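Local structure of protein K7 (Vaccinia virus WR, 3JRV) at residues 24-29 against 130-135; 28-33 against 100-105; 58-63 against 138-143. The protein binds the host RNA helicase DDX3 to block IRF3 activation and interferon-beta induction, and binds TRAF6 and IRAK2 to prevent NF-kappa-B activation. All blocks are in the same frame, centred on the assembly; numbering follows the deposited sequence.

Overall arrangement
Helix 26-42, near the N terminus of this all-helical Bcl-2-like chain, starts both contact 1 and contact 2, which share Asp28 and Leu29. Contact 2 closes the shorter of these two loops, bringing helix 95-114 against helix 26-42; the centre of this contact lies about 2 Å from the centre of the chain. Contact 1 starts from the same stretch but closes a longer loop, running on to the turn between helices 128-131 and 134-148. Contact 3 begins later, at helix 60-68, and ends on helix 134-148, so its loop crosses both others. Leu140 joins the three: its CD2 lies 3.7 Å from Ile26 CG2, 3.6 Å from Ile30 CD1 and 4.0 Å from Met132 CE.

Contact 1 (24-29 against 130-135); sequences DSIIDL and DLMTDD
The first turn of helix 26-42 faces the bend between helices 128-131 and 134-148, and the two backbones come nearest at Ile27 and Met132, whose CA atoms are 6.8 Å apart. In this Bcl-2-like helical bundle the bend is an inverse gamma turn centred on Met132, with Thr133 following as the N-cap of helix 134-148, its OG1 accepting a hydrogen bond from Asn136 N. Met132, a selenomethionine, carries the whole of its side of the contact. Its chain is folded at both chi2 (-43°) and chi3 (-59°), which lets two parts of it meet two neighbouring isoleucines. The root lies alongside Ile27, the side chains running in opposite directions: CB of Met132 is 3.7 Å from Ile27 CG1 and 4.0 Å from Ile27 CD1. Against Ile26 the Met132 side chain crosses at about a right angle, touching with its CE methyl. Ile26 and Ile27 also touch Ile137 of helix 134-148, while Leu98 of helix 95-114 packs on Met132. Outside the two segments, a basic side chain of the bound DDX3 peptide packs on Ile27. On the buried side the contact closes where CG2 of Ile26 lies 3.8 Å from Met132 CE.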
loop_
_atom_site.group_PDB
_atom_site.type_symbol
_atom_site.label_atom_id
_atom_site.label_comp_id
_atom_site.label_asym_id
_atom_site.label_seq_id
_atom_site.Cartn_x
_atom_site.Cartn_y
_atom_site.Cartn_z
ATOM N N ASP A 24 -9.138 7.602 11.885
ATOM C CA ASP A 24 -8.454 6.662 12.756
ATOM C C ASP A 24 -8.370 5.270 12.126
ATOM O O ASP A 24 -7.775 4.365 12.716
ATOM C CB ASP A 24 -9.111 6.584 14.143
ATOM C CG ASP A 24 -8.800 7.822 15.017
ATOM O OD1 ASP A 24 -7.860 8.627 14.726
ATOM O OD2 ASP A 24 -9.574 8.014 15.987
ATOM N N SER A 25 -8.956 5.107 10.943
ATOM C CA SER A 25 -8.882 3.837 10.212
ATOM C C SER A 25 -7.877 3.861 9.068
ATOM O O SER A 25 -7.655 2.850 8.427
ATOM C CB SER A 25 -10.262 3.440 9.676
ATOM O OG SER A 25 -11.090 3.084 10.767
ATOM N N ILE A 26 -7.278 5.022 8.815
ATOM C CA ILE A 26 -6.469 5.200 7.624
ATOM C C ILE A 26 -5.199 4.344 7.650
ATOM O O ILE A 26 -4.876 3.698 6.642
ATOM C CB ILE A 26 -6.138 6.703 7.376
ATOM C CG1 ILE A 26 -7.372 7.429 6.851
ATOM C CG2 ILE A 26 -4.975 6.866 6.381
ATOM C CD1 ILE A 26 -7.743 7.145 5.376
ATOM N N ILE A 27 -4.502 4.328 8.778
ATOM C CA ILE A 27 -3.286 3.486 8.886
ATOM C C ILE A 27 -3.634 2.006 8.700
ATOM O O ILE A 27 -2.930 1.275 7.975
ATOM C CB ILE A 27 -2.521 3.746 10.200
ATOM C CG1 ILE A 27 -1.926 5.150 10.125
ATOM C CG2 ILE A 27 -1.385 2.703 10.414
ATOM C CD1 ILE A 27 -1.156 5.588 11.384
ATOM N N ASP A 28 -4.704 1.565 9.357
ATOM C CA ASP A 28 -5.114 0.161 9.221
ATOM C C ASP A 28 -5.427 -0.154 7.765
ATOM O O ASP A 28 -5.082 -1.249 7.263
ATOM C CB ASP A 28 -6.354 -0.140 10.073
ATOM C CG ASP A 28 -6.077 -0.109 11.561
ATOM O OD1 ASP A 28 -4.942 -0.403 12.016
ATOM O OD2 ASP A 28 -6.998 0.305 12.295
ATOM N N LEU A 29 -6.108 0.766 7.079
ATOM C CA LEU A 29 -6.493 0.541 5.697
ATOM C C LEU A 29 -5.225 0.395 4.818
ATOM O O LEU A 29 -5.120 -0.500 3.976
ATOM C CB LEU A 29 -7.280 1.782 5.206
ATOM C CG LEU A 29 -7.479 1.832 3.692
ATOM C CD1 LEU A 29 -8.268 0.654 3.111
ATOM C CD2 LEU A 29 -8.117 3.212 3.227
ATOM N N ASP A 130 5.952 6.361 10.204
ATOM C CA ASP A 130 6.820 7.416 9.646
ATOM C C ASP A 130 6.164 8.047 8.405
ATOM O O ASP A 130 6.265 9.258 8.170
ATOM C CB ASP A 130 8.216 6.880 9.269
ATOM C CG ASP A 130 9.135 6.651 10.467
ATOM O OD1 ASP A 130 8.850 7.156 11.578
ATOM O OD2 ASP A 130 10.164 5.943 10.277
ATOM N N LEU A 131 5.474 7.229 7.616
ATOM C CA LEU A 131 4.836 7.671 6.387
ATOM C C LEU A 131 3.548 8.407 6.715
ATOM O O LEU A 131 3.281 9.511 6.167
ATOM C CB LEU A 131 4.512 6.459 5.501
ATOM C CG LEU A 131 3.900 6.786 4.132
ATOM C CD1 LEU A 131 4.809 7.694 3.277
ATOM C CD2 LEU A 131 3.569 5.524 3.357
HETATM N N MSE A 132 2.752 7.813 7.602
HETATM C CA MSE A 132 1.389 8.301 7.825
HETATM C C MSE A 132 1.401 9.251 9.019
HETATM O O MSE A 132 0.788 8.991 10.056
HETATM C CB MSE A 132 0.417 7.126 8.054
HETATM C CG MSE A 132 0.250 6.203 6.808
HETATM SE SE MSE A 132 0.046 6.993 4.983
HETATM C CE MSE A 132 -1.540 8.049 5.313
ATOM N N THR A 133 2.069 10.389 8.848
ATOM C CA THR A 133 1.960 11.510 9.801
ATOM C C THR A 133 0.512 11.986 9.821
ATOM O O THR A 133 -0.252 11.725 8.878
ATOM C CB THR A 133 2.801 12.716 9.316
ATOM O OG1 THR A 133 2.384 13.100 7.994
ATOM C CG2 THR A 133 4.270 12.353 9.243
ATOM N N ASP A 134 0.166 12.827 10.797
ATOM C CA ASP A 134 -1.210 13.365 10.814
ATOM C C ASP A 134 -1.541 14.138 9.530
ATOM O O ASP A 134 -2.637 14.014 8.984
ATOM C CB ASP A 134 -1.423 14.234 12.063
ATOM C CG ASP A 134 -1.675 13.416 13.321
ATOM O OD1 ASP A 134 -2.195 12.289 13.196
ATOM O OD2 ASP A 134 -1.346 13.896 14.438
ATOM N N ASP A 135 -0.574 14.865 8.975
ATOM C CA ASP A 135 -0.870 15.602 7.746
ATOM C C ASP A 135 -1.113 14.668 6.580
ATOM O O ASP A 135 -2.024 14.892 5.763
ATOM C CB ASP A 135 0.236 16.616 7.409
ATOM C CG ASP A 135 -0.166 17.610 6.309
ATOM O OD1 ASP A 135 -1.250 18.257 6.364
ATOM O OD2 ASP A 135 0.640 17.760 5.364
#

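Contact 2 (28-33 against 100-105); sequences DLIDEY and ATIGIC
Ile102 meets both Ile30 and Tyr33 where helices 26-42 and 95-114 pass each other in the middle of the Bcl-2-like bundle. The backbones come nearest at Ile30 and Ile102, with CA atoms 7.9 Å apart, and side chains fill the interval. Both isoleucines hold CG1 anti to the carbonyl carbon and CG2 anti to the backbone N, but they differ one bond further out. Ile30 is bent at chi2 (-61°), whereas Ile102 is extended there (166°). The two side chains cross at about a right angle and touch through their CD1 methyls. The other branch of Ile102 serves Tyr33: its CG2 lies 4.4 Å from Tyr33 CE2, a looser approach that is oblique to the ring. One residue of helix 95-114 thus uses separate branches for two residues one turn apart on helix 26-42.

The phenol reaches past this apolar patch, and its OH is hydrogen-bonded to Arg37 NH1, one turn further along the same helix. Tyr54 meets the Tyr33 ring edge-to-face, and Phe60 packs on Ile102, so helices 52-58 and 60-68 join the same core. The bound DDX3 peptide reaches both helices: a basic side chain of the peptide pairs with Asp31 OD2 and a polar one is hydrogen-bonded to Asp31 OD1, while aromatic packing from the peptide falls on Asp31 and on Cys105. Inside the bundle, the closest approach between the two segments is 4.1 Å, from Ile30 CD1 to Ile102 CD1.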
loop_
_atom_site.group_PDB
_atom_site.type_symbol
_atom_site.label_atom_id
_atom_site.label_comp_id
_atom_site.label_asym_id
_atom_site.label_seq_id
_atom_site.Cartn_x
_atom_site.Cartn_y
_atom_site.Cartn_z
ATOM N N ASP A 28 -4.704 1.565 9.357
ATOM C CA ASP A 28 -5.114 0.161 9.221
ATOM C C ASP A 28 -5.427 -0.154 7.765
ATOM O O ASP A 28 -5.082 -1.249 7.263
ATOM C CB ASP A 28 -6.354 -0.140 10.073
ATOM C CG ASP A 28 -6.077 -0.109 11.561
ATOM O OD1 ASP A 28 -4.942 -0.403 12.016
ATOM O OD2 ASP A 28 -6.998 0.305 12.295
ATOM N N LEU A 29 -6.108 0.766 7.079
ATOM C CA LEU A 29 -6.493 0.541 5.697
ATOM C C LEU A 29 -5.225 0.395 4.818
ATOM O O LEU A 29 -5.120 -0.500 3.976
ATOM C CB LEU A 29 -7.280 1.782 5.206
ATOM C CG LEU A 29 -7.479 1.832 3.692
ATOM C CD1 LEU A 29 -8.268 0.654 3.111
ATOM C CD2 LEU A 29 -8.117 3.212 3.227
ATOM N N ILE A 30 -4.259 1.298 4.953
ATOM C CA ILE A 30 -3.108 1.219 4.053
ATOM C C ILE A 30 -2.290 -0.030 4.378
ATOM O O ILE A 30 -1.841 -0.723 3.450
ATOM C CB ILE A 30 -2.242 2.483 4.227
ATOM C CG1 ILE A 30 -3.044 3.706 3.719
ATOM C CG2 ILE A 30 -0.900 2.318 3.486
ATOM C CD1 ILE A 30 -3.430 3.622 2.243
ATOM N N ASP A 31 -2.140 -0.359 5.661
ATOM C CA ASP A 31 -1.399 -1.563 6.048
ATOM C C ASP A 31 -2.069 -2.777 5.387
ATOM O O ASP A 31 -1.407 -3.596 4.735
ATOM C CB ASP A 31 -1.494 -1.716 7.569
ATOM C CG ASP A 31 -0.668 -2.853 8.115
ATOM O OD1 ASP A 31 0.143 -3.433 7.341
ATOM O OD2 ASP A 31 -0.810 -3.154 9.343
ATOM N N GLU A 32 -3.388 -2.907 5.562
ATOM C CA GLU A 32 -4.091 -4.074 5.012
ATOM C C GLU A 32 -3.975 -4.138 3.491
ATOM O O GLU A 32 -3.853 -5.230 2.913
ATOM C CB GLU A 32 -5.567 -4.063 5.470
ATOM C CG GLU A 32 -6.448 -5.057 4.874
ATOM C CD GLU A 32 -7.863 -4.819 5.355
ATOM O OE1 GLU A 32 -8.108 -4.955 6.595
ATOM O OE2 GLU A 32 -8.670 -4.423 4.479
ATOM N N TYR A 33 -4.202 -2.997 2.832
ATOM C CA TYR A 33 -4.230 -2.919 1.392
ATOM C C TYR A 33 -2.847 -3.365 0.845
ATOM O O TYR A 33 -2.783 -4.102 -0.173
ATOM C CB TYR A 33 -4.575 -1.477 0.979
ATOM C CG TYR A 33 -4.277 -1.224 -0.478
ATOM C CD1 TYR A 33 -5.044 -1.806 -1.482
ATOM C CD2 TYR A 33 -3.159 -0.463 -0.840
ATOM C CE1 TYR A 33 -4.705 -1.656 -2.872
ATOM C CE2 TYR A 33 -2.828 -0.251 -2.159
ATOM C CZ TYR A 33 -3.562 -0.888 -3.190
ATOM O OH TYR A 33 -3.256 -0.705 -4.528
ATOM N N ALA A 100 2.418 8.359 -4.582
ATOM C CA ALA A 100 3.457 7.578 -5.289
ATOM C C ALA A 100 4.071 6.552 -4.359
ATOM O O ALA A 100 4.377 5.431 -4.783
ATOM C CB ALA A 100 4.533 8.504 -5.806
ATOM N N THR A 101 4.272 6.911 -3.097
ATOM C CA THR A 101 4.968 6.017 -2.155
ATOM C C THR A 101 4.040 4.839 -1.830
ATOM O O THR A 101 4.480 3.691 -1.774
ATOM C CB THR A 101 5.362 6.750 -0.853
ATOM O OG1 THR A 101 6.260 7.813 -1.184
ATOM C CG2 THR A 101 6.080 5.837 0.185
ATOM N N ILE A 102 2.756 5.112 -1.591
ATOM C CA ILE A 102 1.805 4.006 -1.418
ATOM C C ILE A 102 1.780 3.106 -2.661
ATOM O O ILE A 102 1.749 1.862 -2.532
ATOM C CB ILE A 102 0.379 4.567 -1.077
ATOM C CG1 ILE A 102 0.466 5.289 0.269
ATOM C CG2 ILE A 102 -0.658 3.426 -1.076
ATOM C CD1 ILE A 102 -0.766 6.160 0.543
ATOM N N GLY A 103 1.727 3.715 -3.850
ATOM C CA GLY A 103 1.797 2.987 -5.124
ATOM C C GLY A 103 3.034 2.099 -5.187
ATOM O O GLY A 103 2.934 0.943 -5.667
ATOM N N ILE A 104 4.193 2.637 -4.792
ATOM C CA ILE A 104 5.460 1.882 -4.830
ATOM C C ILE A 104 5.415 0.716 -3.873
ATOM O O ILE A 104 5.844 -0.386 -4.228
ATOM C CB ILE A 104 6.722 2.817 -4.545
ATOM C CG1 ILE A 104 6.948 3.676 -5.773
ATOM C CG2 ILE A 104 7.942 1.949 -4.167
ATOM C CD1 ILE A 104 7.743 2.940 -6.843
ATOM N N CYS A 105 4.887 0.952 -2.668
ATOM C CA CYS A 105 4.771 -0.145 -1.706
ATOM C C CYS A 105 3.899 -1.253 -2.302
ATOM O O CYS A 105 4.228 -2.445 -2.136
ATOM C CB CYS A 105 4.186 0.338 -0.384
ATOM S SG CYS A 105 5.344 1.322 0.551
#

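Contact 3 (58-63 against 138-143); sequences MKFDDV and NILILF
Phe60 of helix 60-68 reaches across to Leu140 and Phe143 of helix 134-148, one turn apart on one side of that helix in the Bcl-2-like bundle. The backbones are distant, the nearest CA atoms, those of Phe60 and Leu140, being 11.3 Å apart, so the contact is made by the outer ends of the side chains. The aromatic part is the Phe60-Phe143 pair. Its ring centroids are 5.9 Å apart and the planes inclined at 48°, an oblique meeting in which Phe143 CE2 comes to the edge of the Phe60 ring, 3.7 Å from Phe60 CE1. The aliphatic part is Leu140, whose CD1 also lies at the Phe60 edge, 3.8 Å from Phe60 CE2. With CG anti to the backbone N (chi1 180°), Leu140 brings its CD1 branch to that ring although its CB does not point there. The two partners therefore sit around the rim of Phe60, with CZ between them. Phe99 of helix 95-114 stacks on Phe60, meets the Phe143 ring and touches Leu140, making a four-residue cluster across three helices. At the rim, Phe60 CZ lies 3.9 Å from Leu140 CD1 and 4.0 Å from Phe143 CE2.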
loop_
_atom_site.group_PDB
_atom_site.type_symbol
_atom_site.label_atom_id
_atom_site.label_comp_id
_atom_site.label_asym_id
_atom_site.label_seq_id
_atom_site.Cartn_x
_atom_site.Cartn_y
_atom_site.Cartn_z
HETATM N N MSE A 58 -5.724 1.475 -5.749
HETATM C CA MSE A 58 -4.986 0.837 -6.849
HETATM C C MSE A 58 -4.567 1.851 -7.913
HETATM O O MSE A 58 -3.571 1.635 -8.626
HETATM C CB MSE A 58 -5.852 -0.274 -7.475
HETATM C CG MSE A 58 -5.967 -1.371 -6.461
HETATM SE SE MSE A 58 -7.277 -2.724 -6.955
HETATM C CE MSE A 58 -6.042 -3.557 -8.075
ATOM N N LYS A 59 -5.351 2.930 -8.063
ATOM C CA LYS A 59 -4.953 4.007 -8.989
ATOM C C LYS A 59 -3.625 4.688 -8.624
ATOM O O LYS A 59 -3.009 5.346 -9.482
ATOM C CB LYS A 59 -6.050 5.074 -9.099
ATOM C CG LYS A 59 -7.286 4.497 -9.781
ATOM C CD LYS A 59 -8.434 5.493 -9.827
ATOM C CE LYS A 59 -9.764 4.826 -10.100
ATOM N NZ LYS A 59 -10.778 5.918 -10.213
ATOM N N PHE A 60 -3.167 4.501 -7.399
ATOM C CA PHE A 60 -1.881 5.094 -6.979
ATOM C C PHE A 60 -0.720 4.355 -7.683
ATOM O O PHE A 60 0.390 4.893 -7.737
ATOM C CB PHE A 60 -1.671 5.053 -5.473
ATOM C CG PHE A 60 -2.635 5.926 -4.688
ATOM C CD1 PHE A 60 -3.480 6.841 -5.338
ATOM C CD2 PHE A 60 -2.687 5.787 -3.311
ATOM C CE1 PHE A 60 -4.361 7.676 -4.604
ATOM C CE2 PHE A 60 -3.573 6.550 -2.543
ATOM C CZ PHE A 60 -4.400 7.528 -3.203
ATOM N N ASP A 61 -0.989 3.190 -8.271
ATOM C CA ASP A 61 0.028 2.557 -9.132
ATOM C C ASP A 61 0.431 3.543 -10.261
ATOM O O ASP A 61 1.628 3.684 -10.561
ATOM C CB ASP A 61 -0.482 1.247 -9.756
ATOM C CG ASP A 61 -0.656 0.093 -8.733
ATOM O OD1 ASP A 61 -0.531 0.279 -7.500
ATOM O OD2 ASP A 61 -0.879 -1.042 -9.223
ATOM N N ASP A 62 -0.567 4.143 -10.917
ATOM C CA ASP A 62 -0.358 5.113 -11.998
ATOM C C ASP A 62 0.331 6.351 -11.469
ATOM O O ASP A 62 1.128 6.950 -12.190
ATOM C CB ASP A 62 -1.663 5.586 -12.642
ATOM C CG ASP A 62 -2.378 4.502 -13.410
ATOM O OD1 ASP A 62 -1.762 3.429 -13.626
ATOM O OD2 ASP A 62 -3.590 4.711 -13.743
ATOM N N VAL A 63 -0.007 6.767 -10.245
ATOM C CA VAL A 63 0.648 7.953 -9.682
ATOM C C VAL A 63 2.129 7.688 -9.503
ATOM O O VAL A 63 2.965 8.541 -9.814
ATOM C CB VAL A 63 0.062 8.382 -8.307
ATOM C CG1 VAL A 63 0.929 9.507 -7.678
ATOM C CG2 VAL A 63 -1.427 8.761 -8.434
ATOM N N ASN A 138 -4.466 13.123 6.841
ATOM C CA ASN A 138 -5.482 14.063 6.403
ATOM C C ASN A 138 -5.530 14.239 4.885
ATOM O O ASN A 138 -6.617 14.280 4.302
ATOM C CB ASN A 138 -5.290 15.392 7.113
ATOM C CG ASN A 138 -5.730 15.303 8.589
ATOM O OD1 ASN A 138 -6.507 14.400 8.971
ATOM N ND2 ASN A 138 -5.220 16.191 9.416
ATOM N N ILE A 139 -4.351 14.314 4.255
ATOM C CA ILE A 139 -4.287 14.439 2.806
ATOM C C ILE A 139 -5.050 13.238 2.197
ATOM O O ILE A 139 -5.840 13.383 1.271
ATOM C CB ILE A 139 -2.836 14.456 2.307
ATOM C CG1 ILE A 139 -2.213 15.824 2.635
ATOM C CG2 ILE A 139 -2.789 14.187 0.771
ATOM C CD1 ILE A 139 -0.719 15.836 2.520
ATOM N N LEU A 140 -4.712 12.045 2.661
ATOM C CA LEU A 140 -5.282 10.829 2.088
ATOM C C LEU A 140 -6.794 10.748 2.302
ATOM O O LEU A 140 -7.552 10.517 1.360
ATOM C CB LEU A 140 -4.578 9.590 2.633
ATOM C CG LEU A 140 -5.131 8.277 2.058
ATOM C CD1 LEU A 140 -5.063 8.261 0.528
ATOM C CD2 LEU A 140 -4.408 7.090 2.693
ATOM N N ILE A 141 -7.249 10.980 3.525
ATOM C CA ILE A 141 -8.696 10.785 3.756
ATOM C C ILE A 141 -9.531 11.847 3.039
ATOM O O ILE A 141 -10.586 11.539 2.519
ATOM C CB ILE A 141 -9.077 10.702 5.234
ATOM C CG1 ILE A 141 -10.529 10.226 5.338
ATOM C CG2 ILE A 141 -8.873 12.038 5.945
ATOM C CD1 ILE A 141 -10.855 9.743 6.752
ATOM N N LEU A 142 -9.020 13.080 2.947
ATOM C CA LEU A 142 -9.779 14.118 2.233
ATOM C C LEU A 142 -9.866 13.766 0.745
ATOM O O LEU A 142 -10.882 13.970 0.101
ATOM C CB LEU A 142 -9.116 15.504 2.420
ATOM C CG LEU A 142 -9.196 15.952 3.879
ATOM C CD1 LEU A 142 -8.415 17.221 4.127
ATOM C CD2 LEU A 142 -10.650 16.002 4.428
ATOM N N PHE A 143 -8.756 13.257 0.198
ATOM C CA PHE A 143 -8.744 12.865 -1.194
ATOM C C PHE A 143 -9.747 11.727 -1.444
ATOM O O PHE A 143 -10.503 11.755 -2.417
ATOM C CB PHE A 143 -7.331 12.451 -1.618
ATOM C CG PHE A 143 -7.276 11.893 -2.997
ATOM C CD1 PHE A 143 -7.127 12.728 -4.116
ATOM C CD2 PHE A 143 -7.338 10.510 -3.187
ATOM C CE1 PHE A 143 -7.067 12.205 -5.421
ATOM C CE2 PHE A 143 -7.282 9.971 -4.510
ATOM C CZ PHE A 143 -7.163 10.821 -5.615
#